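PDB 5XHX: helix-turn-helix transcriptional regulator from Pseudomonas aeruginosa, which probably binds DNA as a LuxR-family transcriptional regulator, seen here as its N-terminal ligand-binding domain without the C-terminal helix-turn-helix part. Local coordinates for residues L19-W29 with L169-E177. Numbering follows the deposited sequence.
Sequences LLEALDRPFFW and LMKKRIHFE
Arg173, near the C-terminal end of the helix that begins at 153, reaches into the turn between helices 11-21 and 28-36 in a largely buried contact, with the arginine at its polar centre and apolar packing around it. Arg173 CG lies anti to the backbone N (chi1 167°) and the chain then bends at chi2 (62°), which brings the guanidinium to the carbonyls of the turn. NH1 donates to Leu23 O at 2.8 Å and Arg25 O at 2.7 Å, both met from above their carbonyl planes. Phe28 N reaches Arg25 O from the opposite face, so one oxygen serves both the turn and the arginine. Phe28 CB lies over one face of the guanidinium, whose plane is only 19° from that of the ring. At the guanidinium edge, near its plane, Arg173 NE forms a salt bridge with Glu177 OE2 (2.8 Å). This oxygen lies close to the indole plane of Trp29, whose NE1 donates to it at 2.8 Å. Leu169 wedges between Leu19, Leu20, Leu23 and Phe28. Asp24 CB sits over the Phe176 ring, a CH-pi contact, and Phe176 meets His175 of the second subunit edge-to-face. Trp29 and Met170 also pack on Leu143 of strand 140-147, tying the helices to the sheet.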
loop_
_atom_site.group_PDB
_atom_site.type_symbol
_atom_site.label_atom_id
_atom_site.label_comp_id
_atom_site.label_asym_id
_atom_site.label_seq_id
_atom_site.Cartn_x
_atom_site.Cartn_y
_atom_site.Cartn_z
ATOM N N LEU A 19 1.521 -4.230 6.994
ATOM C CA LEU A 19 0.761 -2.986 6.985
ATOM C C LEU A 19 -0.126 -2.903 5.752
ATOM O O LEU A 19 -1.324 -2.592 5.845
ATOM C CB LEU A 19 1.738 -1.815 7.040
ATOM C CG LEU A 19 1.184 -0.404 6.944
ATOM C CD1 LEU A 19 0.211 -0.161 8.094
ATOM C CD2 LEU A 19 2.356 0.572 6.988
ATOM N N LEU A 20 0.446 -3.216 4.581
ATOM C CA LEU A 20 -0.324 -3.212 3.341
ATOM C C LEU A 20 -1.423 -4.264 3.356
ATOM O O LEU A 20 -2.489 -4.049 2.770
ATOM C CB LEU A 20 0.613 -3.441 2.146
ATOM C CG LEU A 20 1.630 -2.318 1.953
ATOM C CD1 LEU A 20 2.551 -2.566 0.757
ATOM C CD2 LEU A 20 0.882 -0.983 1.819
ATOM N N GLU A 21 -1.188 -5.388 4.001
ATOM C CA GLU A 21 -2.170 -6.435 4.079
ATOM C C GLU A 21 -3.385 -6.032 4.929
ATOM O O GLU A 21 -4.479 -6.464 4.703
ATOM C CB GLU A 21 -1.498 -7.693 4.616
ATOM C CG GLU A 21 -2.314 -8.924 4.613
ATOM C CD GLU A 21 -2.671 -9.401 3.226
ATOM O OE1 GLU A 21 -3.829 -9.783 3.023
ATOM O OE2 GLU A 21 -1.811 -9.380 2.347
ATOM N N ALA A 22 -3.152 -5.162 5.897
ATOM C CA ALA A 22 -4.175 -4.670 6.812
ATOM C C ALA A 22 -5.025 -3.561 6.216
ATOM O O ALA A 22 -5.971 -3.113 6.872
ATOM C CB ALA A 22 -3.518 -4.167 8.102
ATOM N N LEU A 23 -4.724 -3.130 4.988
ATOM C CA LEU A 23 -5.344 -1.938 4.430
ATOM C C LEU A 23 -6.862 -2.057 4.357
ATOM O O LEU A 23 -7.562 -1.045 4.423
ATOM C CB LEU A 23 -4.749 -1.644 3.052
ATOM C CG LEU A 23 -5.129 -0.347 2.315
ATOM C CD1 LEU A 23 -4.872 0.910 3.156
ATOM C CD2 LEU A 23 -4.361 -0.243 0.988
ATOM N N ASP A 24 -7.394 -3.274 4.243
ATOM C CA ASP A 24 -8.836 -3.483 4.173
ATOM C C ASP A 24 -9.377 -4.166 5.418
ATOM O O ASP A 24 -10.444 -4.775 5.372
ATOM C CB ASP A 24 -9.203 -4.292 2.927
ATOM C CG ASP A 24 -8.662 -5.721 2.963
ATOM O OD1 ASP A 24 -7.903 -6.073 3.897
ATOM O OD2 ASP A 24 -8.996 -6.493 2.038
ATOM N N ARG A 25 -8.659 -4.088 6.525
ATOM C CA ARG A 25 -9.018 -4.775 7.748
ATOM C C ARG A 25 -9.330 -3.760 8.840
ATOM O O ARG A 25 -8.869 -2.610 8.785
ATOM C CB ARG A 25 -7.880 -5.711 8.188
ATOM C CG ARG A 25 -7.465 -6.731 7.110
ATOM C CD ARG A 25 -8.637 -7.678 6.742
ATOM N NE ARG A 25 -9.165 -8.390 7.912
ATOM C CZ ARG A 25 -8.568 -9.435 8.486
ATOM N NH1 ARG A 25 -7.422 -9.891 8.005
ATOM N NH2 ARG A 25 -9.108 -10.026 9.545
ATOM N N PRO A 26 -10.132 -4.146 9.842
ATOM C CA PRO A 26 -10.525 -3.181 10.888
ATOM C C PRO A 26 -9.358 -2.607 11.664
ATOM O O PRO A 26 -9.430 -1.456 12.116
ATOM C CB PRO A 26 -11.436 -4.013 11.808
ATOM C CG PRO A 26 -11.931 -5.131 10.956
ATOM C CD PRO A 26 -10.824 -5.442 9.991
ATOM N N PHE A 27 -8.288 -3.374 11.838
ATOM C CA PHE A 27 -7.150 -2.986 12.659
ATOM C C PHE A 27 -6.080 -2.222 11.883
ATOM O O PHE A 27 -4.943 -2.130 12.357
ATOM C CB PHE A 27 -6.526 -4.229 13.301
ATOM C CG PHE A 27 -6.397 -5.399 12.354
ATOM C CD1 PHE A 27 -5.237 -5.594 11.626
ATOM C CD2 PHE A 27 -7.450 -6.288 12.179
ATOM C CE1 PHE A 27 -5.116 -6.668 10.748
ATOM C CE2 PHE A 27 -7.345 -7.359 11.306
ATOM C CZ PHE A 27 -6.170 -7.551 10.590
ATOM N N PHE A 28 -6.408 -1.683 10.706
ATOM C CA PHE A 28 -5.395 -1.002 9.898
ATOM C C PHE A 28 -4.733 0.146 10.660
ATOM O O PHE A 28 -3.507 0.260 10.677
ATOM C CB PHE A 28 -6.003 -0.475 8.600
ATOM C CG PHE A 28 -5.121 0.532 7.898
ATOM C CD1 PHE A 28 -4.021 0.109 7.144
ATOM C CD2 PHE A 28 -5.371 1.902 8.009
ATOM C CE1 PHE A 28 -3.194 1.029 6.513
ATOM C CE2 PHE A 28 -4.540 2.832 7.375
ATOM C CZ PHE A 28 -3.456 2.391 6.623
ATOM N N TRP A 29 -5.532 1.031 11.275
ATOM C CA TRP A 29 -4.941 2.198 11.931
ATOM C C TRP A 29 -4.053 1.791 13.097
ATOM O O TRP A 29 -3.016 2.418 13.343
ATOM C CB TRP A 29 -6.035 3.167 12.399
ATOM C CG TRP A 29 -6.755 3.776 11.252
ATOM C CD1 TRP A 29 -8.009 3.487 10.836
ATOM C CD2 TRP A 29 -6.235 4.746 10.326
ATOM N NE1 TRP A 29 -8.328 4.237 9.736
ATOM C CE2 TRP A 29 -7.255 5.022 9.405
ATOM C CE3 TRP A 29 -5.022 5.437 10.219
ATOM C CZ2 TRP A 29 -7.096 5.937 8.358
ATOM C CZ3 TRP A 29 -4.865 6.351 9.186
ATOM C CH2 TRP A 29 -5.891 6.588 8.268
ATOM N N LEU A 169 -0.794 5.883 1.800
ATOM C CA LEU A 169 -1.545 4.803 2.426
ATOM C C LEU A 169 -2.849 5.312 3.031
ATOM O O LEU A 169 -3.905 4.692 2.873
ATOM C CB LEU A 169 -0.692 4.168 3.526
ATOM C CG LEU A 169 -0.186 2.739 3.517
ATOM C CD1 LEU A 169 0.213 2.402 4.951
ATOM C CD2 LEU A 169 -1.248 1.792 3.000
ATOM N N MET A 170 -2.769 6.403 3.804
ATOM C CA MET A 170 -3.967 6.952 4.444
ATOM C C MET A 170 -5.046 7.243 3.414
ATOM O O MET A 170 -6.208 6.871 3.594
ATOM C CB MET A 170 -3.614 8.222 5.231
ATOM C CG MET A 170 -2.714 7.952 6.433
ATOM S SD MET A 170 -2.137 9.459 7.224
ATOM C CE MET A 170 -3.762 10.213 7.560
ATOM N N LYS A 171 -4.665 7.899 2.315
ATOM C CA LYS A 171 -5.627 8.227 1.267
ATOM C C LYS A 171 -6.264 6.963 0.698
ATOM O O LYS A 171 -7.484 6.906 0.496
ATOM C CB LYS A 171 -4.928 9.039 0.167
ATOM C CG LYS A 171 -5.831 9.499 -0.979
ATOM C CD LYS A 171 -7.059 10.256 -0.478
ATOM C CE LYS A 171 -7.666 11.146 -1.563
ATOM N NZ LYS A 171 -6.956 12.466 -1.666
ATOM N N LYS A 172 -5.462 5.914 0.481
ATOM C CA LYS A 172 -6.015 4.680 -0.067
ATOM C C LYS A 172 -6.909 3.973 0.943
ATOM O O LYS A 172 -7.896 3.336 0.557
ATOM C CB LYS A 172 -4.882 3.760 -0.539
ATOM C CG LYS A 172 -4.165 4.284 -1.783
ATOM C CD LYS A 172 -5.164 4.486 -2.920
ATOM C CE LYS A 172 -4.499 5.040 -4.170
ATOM N NZ LYS A 172 -4.412 6.528 -4.180
ATOM N N ARG A 173 -6.616 4.110 2.237
ATOM C CA ARG A 173 -7.463 3.463 3.237
ATOM C C ARG A 173 -8.916 3.939 3.173
ATOM O O ARG A 173 -9.814 3.180 3.549
ATOM C CB ARG A 173 -6.859 3.669 4.633
ATOM C CG ARG A 173 -7.768 3.331 5.811
ATOM C CD ARG A 173 -8.205 1.864 5.861
ATOM N NE ARG A 173 -9.044 1.610 7.032
ATOM C CZ ARG A 173 -9.350 0.402 7.508
ATOM N NH1 ARG A 173 -8.895 -0.691 6.913
ATOM N NH2 ARG A 173 -10.113 0.286 8.593
ATOM N N ILE A 174 -9.177 5.142 2.648
ATOM C CA ILE A 174 -10.547 5.669 2.586
ATOM C C ILE A 174 -11.482 4.734 1.823
ATOM O O ILE A 174 -12.668 4.613 2.161
ATOM C CB ILE A 174 -10.556 7.073 1.953
ATOM C CG1 ILE A 174 -9.965 8.089 2.914
ATOM C CG2 ILE A 174 -11.977 7.485 1.561
ATOM C CD1 ILE A 174 -10.490 7.945 4.307
ATOM N N HIS A 175 -10.978 4.069 0.801
ATOM C CA HIS A 175 -11.757 3.122 0.044
ATOM C C HIS A 175 -12.286 1.980 0.845
ATOM O O HIS A 175 -13.259 1.395 0.476
ATOM C CB HIS A 175 -10.956 2.592 -1.114
ATOM C CG HIS A 175 -10.586 3.649 -2.078
ATOM N ND1 HIS A 175 -11.487 4.182 -2.961
ATOM C CD2 HIS A 175 -9.435 4.317 -2.262
ATOM C CE1 HIS A 175 -10.901 5.124 -3.661
ATOM N NE2 HIS A 175 -9.657 5.235 -3.249
ATOM N N PHE A 176 -11.646 1.672 1.942
ATOM C CA PHE A 176 -12.095 0.592 2.761
ATOM C C PHE A 176 -12.746 1.067 4.031
ATOM O O PHE A 176 -12.967 0.292 4.911
ATOM C CB PHE A 176 -10.950 -0.344 3.060
ATOM C CG PHE A 176 -10.222 -0.806 1.845
ATOM C CD1 PHE A 176 -10.730 -1.812 1.072
ATOM C CD2 PHE A 176 -9.058 -0.227 1.467
ATOM C CE1 PHE A 176 -10.098 -2.215 -0.026
ATOM C CE2 PHE A 176 -8.414 -0.641 0.359
ATOM C CZ PHE A 176 -8.936 -1.638 -0.393
ATOM N N GLU A 177 -13.057 2.349 4.117
ATOM C CA GLU A 177 -13.826 2.857 5.238
ATOM C C GLU A 177 -15.285 3.013 4.855
ATOM O O GLU A 177 -15.651 3.647 3.894
ATOM C CB GLU A 177 -13.266 4.156 5.816
ATOM C CG GLU A 177 -11.854 4.085 6.239
ATOM C CD GLU A 177 -11.678 3.826 7.691
ATOM O OE1 GLU A 177 -12.659 3.673 8.376
ATOM O OE2 GLU A 177 -10.551 3.765 8.130
#